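G/U mismatch-specific DNA glycosylase (Deinococcus radiodurans, PDB 2C2Q) is a mismatch-specific DNA glycosylase of the uracil-DNA glycosylase superfamily, built on an alpha/beta fold. Local coordinates at residues L26-V31 with Y78-T83; P19-P24 with E71-P76. The protein carries 1 engineered substitution. All coordinates share one frame; numbering follows the deposited sequence.

Interaction 1. Residues L26-V31 with Y78-T83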
ATOM      1  N   LEU A  26       7.806  -8.400   7.283  1.00 18.70           N
ATOM      2  CA  LEU A  26       7.722  -6.969   7.051  1.00 17.71           C
ATOM      3  C   LEU A  26       6.857  -6.309   8.119  1.00 15.47           C
ATOM      4  O   LEU A  26       5.917  -6.909   8.571  1.00 17.94           O
ATOM      5  CB  LEU A  26       7.116  -6.636   5.676  1.00 15.20           C
ATOM      6  CG  LEU A  26       8.050  -6.963   4.459  1.00 16.28           C
ATOM      7  CD1 LEU A  26       7.107  -6.885   3.222  1.00 18.01           C
ATOM      8  CD2 LEU A  26       9.148  -6.021   4.309  1.00 19.70           C
ATOM      9  N   THR A  27       7.233  -5.088   8.425  1.00 15.48           N
ATOM     10  CA  THR A  27       6.421  -4.251   9.336  1.00 16.34           C
ATOM     11  C   THR A  27       5.142  -3.714   8.663  1.00 15.32           C
ATOM     12  O   THR A  27       4.043  -3.652   9.279  1.00 16.24           O
ATOM     13  CB  THR A  27       7.268  -3.120   9.940  1.00 17.05           C
ATOM     14  OG1 THR A  27       8.445  -3.671  10.596  1.00 18.67           O
ATOM     15  CG2 THR A  27       6.464  -2.486  11.079  1.00 17.55           C
ATOM     16  N   LEU A  28       5.240  -3.330   7.406  1.00 15.20           N
ATOM     17  CA  LEU A  28       4.166  -2.593   6.813  1.00 14.50           C
ATOM     18  C   LEU A  28       4.150  -2.879   5.298  1.00 13.27           C
ATOM     19  O   LEU A  28       5.171  -2.691   4.647  1.00 15.26           O
ATOM     20  CB  LEU A  28       4.415  -1.088   7.012  1.00 14.28           C
ATOM     21  CG  LEU A  28       3.601  -0.076   6.122  1.00 14.57           C
ATOM     22  CD1 LEU A  28       2.090  -0.242   6.396  1.00 15.57           C
ATOM     23  CD2 LEU A  28       4.066   1.370   6.350  1.00 16.78           C
ATOM     24  N   VAL A  29       2.995  -3.275   4.796  1.00 12.98           N
ATOM     25  CA  VAL A  29       2.812  -3.294   3.341  1.00 13.90           C
ATOM     26  C   VAL A  29       1.767  -2.245   2.954  1.00 12.51           C
ATOM     27  O   VAL A  29       0.636  -2.252   3.475  1.00 12.80           O
ATOM     28  CB  VAL A  29       2.344  -4.686   2.905  1.00 14.40           C
ATOM     29  CG1 VAL A  29       1.880  -4.719   1.420  1.00 13.88           C
ATOM     30  CG2 VAL A  29       3.423  -5.770   3.214  1.00 13.75           C
ATOM     31  N   LEU A  30       2.148  -1.421   1.988  1.00 12.51           N
ATOM     32  CA  LEU A  30       1.330  -0.280   1.494  1.00 13.13           C
ATOM     33  C   LEU A  30       0.687  -0.744   0.196  1.00 11.98           C
ATOM     34  O   LEU A  30       1.397  -1.158  -0.744  1.00 12.33           O
ATOM     35  CB  LEU A  30       2.172   0.951   1.274  1.00 13.26           C
ATOM     36  CG  LEU A  30       2.629   1.545   2.630  1.00 14.40           C
ATOM     37  CD1 LEU A  30       4.065   2.117   2.464  1.00 17.67           C
ATOM     38  CD2 LEU A  30       1.510   2.572   3.138  1.00 11.10           C
ATOM     39  N   VAL A  31      -0.632  -0.738   0.179  1.00 12.23           N
ATOM     40  CA  VAL A  31      -1.400  -1.323  -0.927  1.00 12.91           C
ATOM     41  C   VAL A  31      -2.201  -0.237  -1.690  1.00 13.33           C
ATOM     42  O   VAL A  31      -3.064   0.455  -1.076  1.00 13.34           O
ATOM     43  CB  VAL A  31      -2.396  -2.360  -0.412  1.00 13.80           C
ATOM     44  CG1 VAL A  31      -3.177  -2.976  -1.609  1.00 14.50           C
ATOM     45  CG2 VAL A  31      -1.689  -3.454   0.455  1.00 15.15           C
ATOM     46  N   TYR A  78      13.780  -1.123   5.212  1.00 20.32           N
ATOM     47  CA  TYR A  78      13.099  -0.283   6.216  1.00 20.73           C
ATOM     48  C   TYR A  78      11.889  -0.993   6.781  1.00 20.94           C
ATOM     49  O   TYR A  78      11.099  -0.401   7.514  1.00 21.29           O
ATOM     50  CB  TYR A  78      12.726   1.082   5.567  1.00 21.83           C
ATOM     51  CG  TYR A  78      13.922   1.799   4.979  1.00 23.30           C
ATOM     52  CD1 TYR A  78      15.056   2.000   5.737  1.00 23.09           C
ATOM     53  CD2 TYR A  78      13.905   2.292   3.669  1.00 21.30           C
ATOM     54  CE1 TYR A  78      16.173   2.662   5.224  1.00 26.46           C
ATOM     55  CE2 TYR A  78      14.993   2.943   3.158  1.00 24.70           C
ATOM     56  CZ  TYR A  78      16.130   3.117   3.933  1.00 24.61           C
ATOM     57  OH  TYR A  78      17.215   3.792   3.421  1.00 27.76           O
ATOM     58  N   GLY A  79      11.738  -2.272   6.438  1.00 18.91           N
ATOM     59  CA  GLY A  79      10.606  -3.091   6.839  1.00 17.82           C
ATOM     60  C   GLY A  79       9.279  -2.830   6.117  1.00 15.65           C
ATOM     61  O   GLY A  79       8.218  -3.259   6.566  1.00 15.92           O
ATOM     62  N   LEU A  80       9.368  -2.203   4.945  1.00 15.49           N
ATOM     63  CA  LEU A  80       8.186  -1.864   4.151  1.00 14.55           C
ATOM     64  C   LEU A  80       8.145  -2.699   2.856  1.00 14.11           C
ATOM     65  O   LEU A  80       9.200  -2.975   2.263  1.00 14.68           O
ATOM     66  CB  LEU A  80       8.186  -0.394   3.761  1.00 13.48           C
ATOM     67  CG  LEU A  80       7.429   0.555   4.731  1.00 13.62           C
ATOM     68  CD1 LEU A  80       8.013   0.377   6.192  1.00 16.40           C
ATOM     69  CD2 LEU A  80       7.520   1.962   4.233  1.00 15.12           C
ATOM     70  N   GLY A  81       6.938  -3.053   2.457  1.00 12.52           N
ATOM     71  CA  GLY A  81       6.659  -3.697   1.150  1.00 12.95           C
ATOM     72  C   GLY A  81       5.529  -3.005   0.403  1.00 13.98           C
ATOM     73  O   GLY A  81       4.922  -2.020   0.899  1.00 12.97           O
ATOM     74  N   LEU A  82       5.183  -3.558  -0.758  1.00 11.84           N
ATOM     75  CA  LEU A  82       4.279  -2.896  -1.674  1.00 10.38           C
ATOM     76  C   LEU A  82       3.517  -3.929  -2.482  1.00 11.80           C
ATOM     77  O   LEU A  82       4.103  -4.967  -2.926  1.00 11.72           O
ATOM     78  CB  LEU A  82       5.015  -2.014  -2.706  1.00 10.22           C
ATOM     79  CG  LEU A  82       5.757  -0.779  -2.159  1.00 11.25           C
ATOM     80  CD1 LEU A  82       6.604  -0.224  -3.251  1.00 12.91           C
ATOM     81  CD2 LEU A  82       4.614   0.229  -1.685  1.00 11.28           C
ATOM     82  N   THR A  83       2.261  -3.642  -2.686  1.00 12.10           N
ATOM     83  CA  THR A  83       1.460  -4.312  -3.746  1.00 13.48           C
ATOM     84  C   THR A  83       0.238  -3.421  -4.092  1.00 12.16           C
ATOM     85  O   THR A  83       0.133  -2.322  -3.570  1.00 11.55           O
ATOM     86  CB  THR A  83       1.042  -5.751  -3.319  1.00 12.79           C
ATOM     87  OG1 THR A  83       0.338  -6.403  -4.397  1.00 13.79           O
ATOM     88  CG2 THR A  83       0.069  -5.739  -2.104  1.00 13.54           C
TER
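L28 and G81 are joined by a short backbone hydrogen bond, G81 N to L28 O at 2.8 Å, within a ladder that zips strands 28-31 and 80-83 together in parallel. The ladder starts at G79 O, which takes L28 N and, weakly and at a bent angle, T27 N. It continues with L30 N to G81 O at 3.0 Å, nearly straight at 173°, and it ends with the longer T83 N to L30 O bond at 3.3 Å. CA-H...O contacts lie between these rungs, such as L80 CA to L28 O at 3.2 Å.

On the face bearing L28, L30, L80 and L82 the leucines pack closely. L28 and L80 lie side by side pointing the same way, L28 CD2 against L80 CG at 3.8 Å; L80 CD2 reaches obliquely to L30 CD1, and L82 CD2 rests on L30 CB. Helix 171-188 covers L28 through L176 and V180.

The other face is packed just as tightly. G81 has no side chain, and L26 lays CD1 over its CA at 3.8 Å, close to where V29 stands. Farther along, T83 turns its hydroxyl away from its backbone N (chi1 -176°), which brings CG2 toward V31 CG2 at 3.9 Å and V29 CG1, while OG1 bonds to D20. L106 of helix 103-113 closes over V31 and T83. The contact fades only at the start of 78-83, where the partly exposed Y78 leads its ring away from 26-31; every touching residue is buried. Adjacent parallel strands at one edge of a mixed sheet, with helices against both faces, are characteristic of the alpha/beta fold of the uracil-DNA glycosylase superfamily.

Interaction 2. Residues P19-P24 with E71-P76; sequences PDVLQP and EYATLP
V21 is the centre of the apolar packing, spreading its two methyls between Y72 and P76. With CG1 anti to its backbone N (chi1 178°), that methyl meets the P76 ring at CG, 3.5 Å away, the two side chains crossing at about a right angle. CG2 instead comes to the edge of the Y72 ring, near its plane, 3.5 Å from CD1, and also approaches A73 CB at 4.4 Å. The methyl of A73 lies above one face of the same ring, offset toward its rim.

Contacts between polar groups and carbon flank this centre. At one end the P19 ring crosses Y72 at about a right angle, its CD 3.4 Å from Y72 OH. At the other, the amide of Q23 reaches P76 through an extended chain: NE2 and OE1 both lie 3.7 Å from P76 CB, a van der Waals touch.

No hydrogen bond joins 19-24 to 71-76. Within 71-76, E71 O accepts both T74 N and T74 OG1, the hydroxyl in its carbonyl plane at 2.7 Å, which holds T74 against the turn of the 3-10 segment. Segment 19-24 bonds to other parts of the chain: P19 O to Y45 OH, while D20 is directed away from 71-76 and its carboxylate forms salt bridges with K87 and K109.

Y72 also meets the ring of Y45 and packs on W54 of helix 53-59 and on L82. The contact is thus surface packing of an extended N-terminal segment against a 3-10 turn, beside the edge strand 80-84 of the alpha/beta fold.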
ATOM      1  N   PRO A  19       6.386  -5.606 -10.419  1.00 13.40           N
ATOM      2  CA  PRO A  19       6.517  -6.626  -9.361  1.00 12.53           C
ATOM      3  C   PRO A  19       5.935  -6.145  -8.020  1.00 13.51           C
ATOM      4  O   PRO A  19       6.010  -4.939  -7.683  1.00 13.90           O
ATOM      5  CB  PRO A  19       8.027  -6.817  -9.207  1.00 15.43           C
ATOM      6  CG  PRO A  19       8.573  -6.518 -10.561  1.00 15.66           C
ATOM      7  CD  PRO A  19       7.721  -5.302 -11.004  1.00 14.08           C
ATOM      8  N   ASP A  20       5.324  -7.058  -7.306  1.00 13.94           N
ATOM      9  CA  ASP A  20       5.182  -6.927  -5.835  1.00 13.79           C
ATOM     10  C   ASP A  20       6.508  -6.791  -5.112  1.00 14.53           C
ATOM     11  O   ASP A  20       7.561  -7.247  -5.610  1.00 13.55           O
ATOM     12  CB  ASP A  20       4.438  -8.107  -5.298  1.00 12.93           C
ATOM     13  CG  ASP A  20       2.975  -8.004  -5.597  1.00 13.12           C
ATOM     14  OD1 ASP A  20       2.448  -6.877  -5.940  1.00 14.51           O
ATOM     15  OD2 ASP A  20       2.281  -9.036  -5.544  1.00 15.88           O
ATOM     16  N   VAL A  21       6.497  -6.091  -3.954  1.00 14.63           N
ATOM     17  CA  VAL A  21       7.642  -6.102  -3.068  1.00 14.13           C
ATOM     18  C   VAL A  21       7.149  -6.732  -1.766  1.00 15.85           C
ATOM     19  O   VAL A  21       6.489  -6.069  -0.924  1.00 14.13           O
ATOM     20  CB  VAL A  21       8.173  -4.662  -2.823  1.00 14.20           C
ATOM     21  CG1 VAL A  21       9.342  -4.619  -1.848  1.00 14.95           C
ATOM     22  CG2 VAL A  21       8.490  -3.990  -4.177  1.00 12.87           C
ATOM     23  N   LEU A  22       7.448  -8.007  -1.590  1.00 14.35           N
ATOM     24  CA  LEU A  22       6.793  -8.777  -0.526  1.00 15.71           C
ATOM     25  C   LEU A  22       7.777  -9.812  -0.088  1.00 18.77           C
ATOM     26  O   LEU A  22       8.513 -10.379  -0.927  1.00 18.94           O
ATOM     27  CB  LEU A  22       5.479  -9.463  -0.993  1.00 16.22           C
ATOM     28  CG  LEU A  22       4.291  -8.551  -1.357  1.00 11.24           C
ATOM     29  CD1 LEU A  22       3.156  -9.374  -1.969  1.00 13.77           C
ATOM     30  CD2 LEU A  22       3.834  -7.762  -0.071  1.00 11.92           C
ATOM     31  N   GLN A  23       7.783 -10.062   1.214  1.00 17.64           N
ATOM     32  CA  GLN A  23       8.665 -11.073   1.827  1.00 18.82           C
ATOM     33  C   GLN A  23       8.150 -11.272   3.258  1.00 19.10           C
ATOM     34  O   GLN A  23       7.437 -10.397   3.783  1.00 17.09           O
ATOM     35  CB  GLN A  23      10.135 -10.630   1.765  1.00 18.94           C
ATOM     36  CG  GLN A  23      10.470  -9.370   2.527  1.00 20.79           C
ATOM     37  CD  GLN A  23      11.877  -8.945   2.319  1.00 23.83           C
ATOM     38  OE1 GLN A  23      12.329  -8.818   1.174  1.00 28.61           O
ATOM     39  NE2 GLN A  23      12.570  -8.651   3.401  1.00 26.44           N
ATOM     40  N   PRO A  24       8.446 -12.412   3.888  1.00 19.85           N
ATOM     41  CA  PRO A  24       8.154 -12.568   5.332  1.00 21.91           C
ATOM     42  C   PRO A  24       8.744 -11.472   6.247  1.00 21.64           C
ATOM     43  O   PRO A  24       9.786 -10.842   5.943  1.00 20.64           O
ATOM     44  CB  PRO A  24       8.831 -13.922   5.682  1.00 22.28           C
ATOM     45  CG  PRO A  24       8.866 -14.677   4.376  1.00 22.10           C
ATOM     46  CD  PRO A  24       9.115 -13.607   3.302  1.00 21.20           C
ATOM     47  N   GLU A  71      13.530   3.316  -6.911  1.00 16.45           N
ATOM     48  CA  GLU A  71      14.092   2.710  -5.705  1.00 17.81           C
ATOM     49  C   GLU A  71      13.076   1.910  -4.893  1.00 15.11           C
ATOM     50  O   GLU A  71      13.395   1.419  -3.813  1.00 15.31           O
ATOM     51  CB  GLU A  71      14.769   3.815  -4.881  1.00 18.25           C
ATOM     52  CG  GLU A  71      16.147   4.216  -5.456  1.00 17.79           C
ATOM     53  CD  GLU A  71      16.751   5.441  -4.765  1.00 21.32           C
ATOM     54  OE1 GLU A  71      15.990   6.220  -4.184  1.00 22.20           O
ATOM     55  OE2 GLU A  71      18.007   5.603  -4.811  1.00 23.57           O
ATOM     56  N   TYR A  72      11.861   1.742  -5.441  1.00 14.41           N
ATOM     57  CA  TYR A  72      10.780   1.187  -4.651  1.00 14.27           C
ATOM     58  C   TYR A  72      11.091  -0.179  -4.005  1.00 12.20           C
ATOM     59  O   TYR A  72      10.621  -0.505  -2.891  1.00 13.82           O
ATOM     60  CB  TYR A  72       9.524   1.101  -5.496  1.00 13.23           C
ATOM     61  CG  TYR A  72       9.607   0.012  -6.551  1.00 13.72           C
ATOM     62  CD1 TYR A  72       9.038  -1.240  -6.283  1.00 13.39           C
ATOM     63  CD2 TYR A  72      10.246   0.248  -7.796  1.00 15.92           C
ATOM     64  CE1 TYR A  72       9.103  -2.315  -7.226  1.00 14.14           C
ATOM     65  CE2 TYR A  72      10.328  -0.802  -8.777  1.00 17.09           C
ATOM     66  CZ  TYR A  72       9.740  -2.057  -8.473  1.00 16.25           C
ATOM     67  OH  TYR A  72       9.791  -3.105  -9.394  1.00 15.26           O
ATOM     68  N   ALA A  73      11.850  -1.014  -4.726  1.00 12.40           N
ATOM     69  CA  ALA A  73      12.163  -2.344  -4.238  1.00 14.08           C
ATOM     70  C   ALA A  73      13.105  -2.413  -3.042  1.00 12.33           C
ATOM     71  O   ALA A  73      13.269  -3.485  -2.457  1.00 14.98           O
ATOM     72  CB  ALA A  73      12.659  -3.316  -5.392  1.00 14.12           C
ATOM     73  N   THR A  74      13.718  -1.267  -2.664  1.00 14.53           N
ATOM     74  CA  THR A  74      14.605  -1.226  -1.544  1.00 16.42           C
ATOM     75  C   THR A  74      13.854  -1.072  -0.227  1.00 16.18           C
ATOM     76  O   THR A  74      14.430  -1.194   0.854  1.00 15.82           O
ATOM     77  CB  THR A  74      15.630  -0.084  -1.691  1.00 16.73           C
ATOM     78  OG1 THR A  74      14.950   1.192  -1.578  1.00 14.76           O
ATOM     79  CG2 THR A  74      16.330  -0.075  -3.095  1.00 15.84           C
ATOM     80  N   LEU A  75      12.547  -0.840  -0.313  1.00 15.57           N
ATOM     81  CA  LEU A  75      11.793  -0.584   0.889  1.00 15.58           C
ATOM     82  C   LEU A  75      11.914  -1.639   2.003  1.00 16.99           C
ATOM     83  O   LEU A  75      11.761  -1.288   3.186  1.00 16.58           O
ATOM     84  CB  LEU A  75      10.293  -0.358   0.568  1.00 15.04           C
ATOM     85  CG  LEU A  75       9.919   1.012  -0.042  1.00 16.72           C
ATOM     86  CD1 LEU A  75       8.409   1.039  -0.322  1.00 13.58           C
ATOM     87  CD2 LEU A  75      10.309   2.127   0.955  1.00 17.04           C
ATOM     88  N   PRO A  76      12.093  -2.928   1.683  1.00 15.96           N
ATOM     89  CA  PRO A  76      12.210  -3.905   2.770  1.00 16.85           C
ATOM     90  C   PRO A  76      13.351  -3.665   3.757  1.00 16.64           C
ATOM     91  O   PRO A  76      13.271  -4.161   4.893  1.00 18.06           O
ATOM     92  CB  PRO A  76      12.392  -5.260   2.042  1.00 15.83           C
ATOM     93  CG  PRO A  76      11.680  -5.044   0.751  1.00 17.65           C
ATOM     94  CD  PRO A  76      12.026  -3.616   0.363  1.00 17.07           C
TER

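From the N terminus the chain runs through 19-24 straight into 26-31, then by helices 37-42 and 53-59 to 71-76 and on to 78-83. Interaction 2 closes the loop from 24 to 71, interaction 1 that from 31 to 78; their segments alternate, so the two loops cross. Their centres lie about 7 Å apart, and they touch directly: L82 N probably bonds to V21 O, and L75 and L22 pack on L82 and V29 respectively. The extended segment 19-24 thereby ties the 3-10 turn to edge strand 80-84, which interaction 1 joins to strand 28-32 deeper in the sheet.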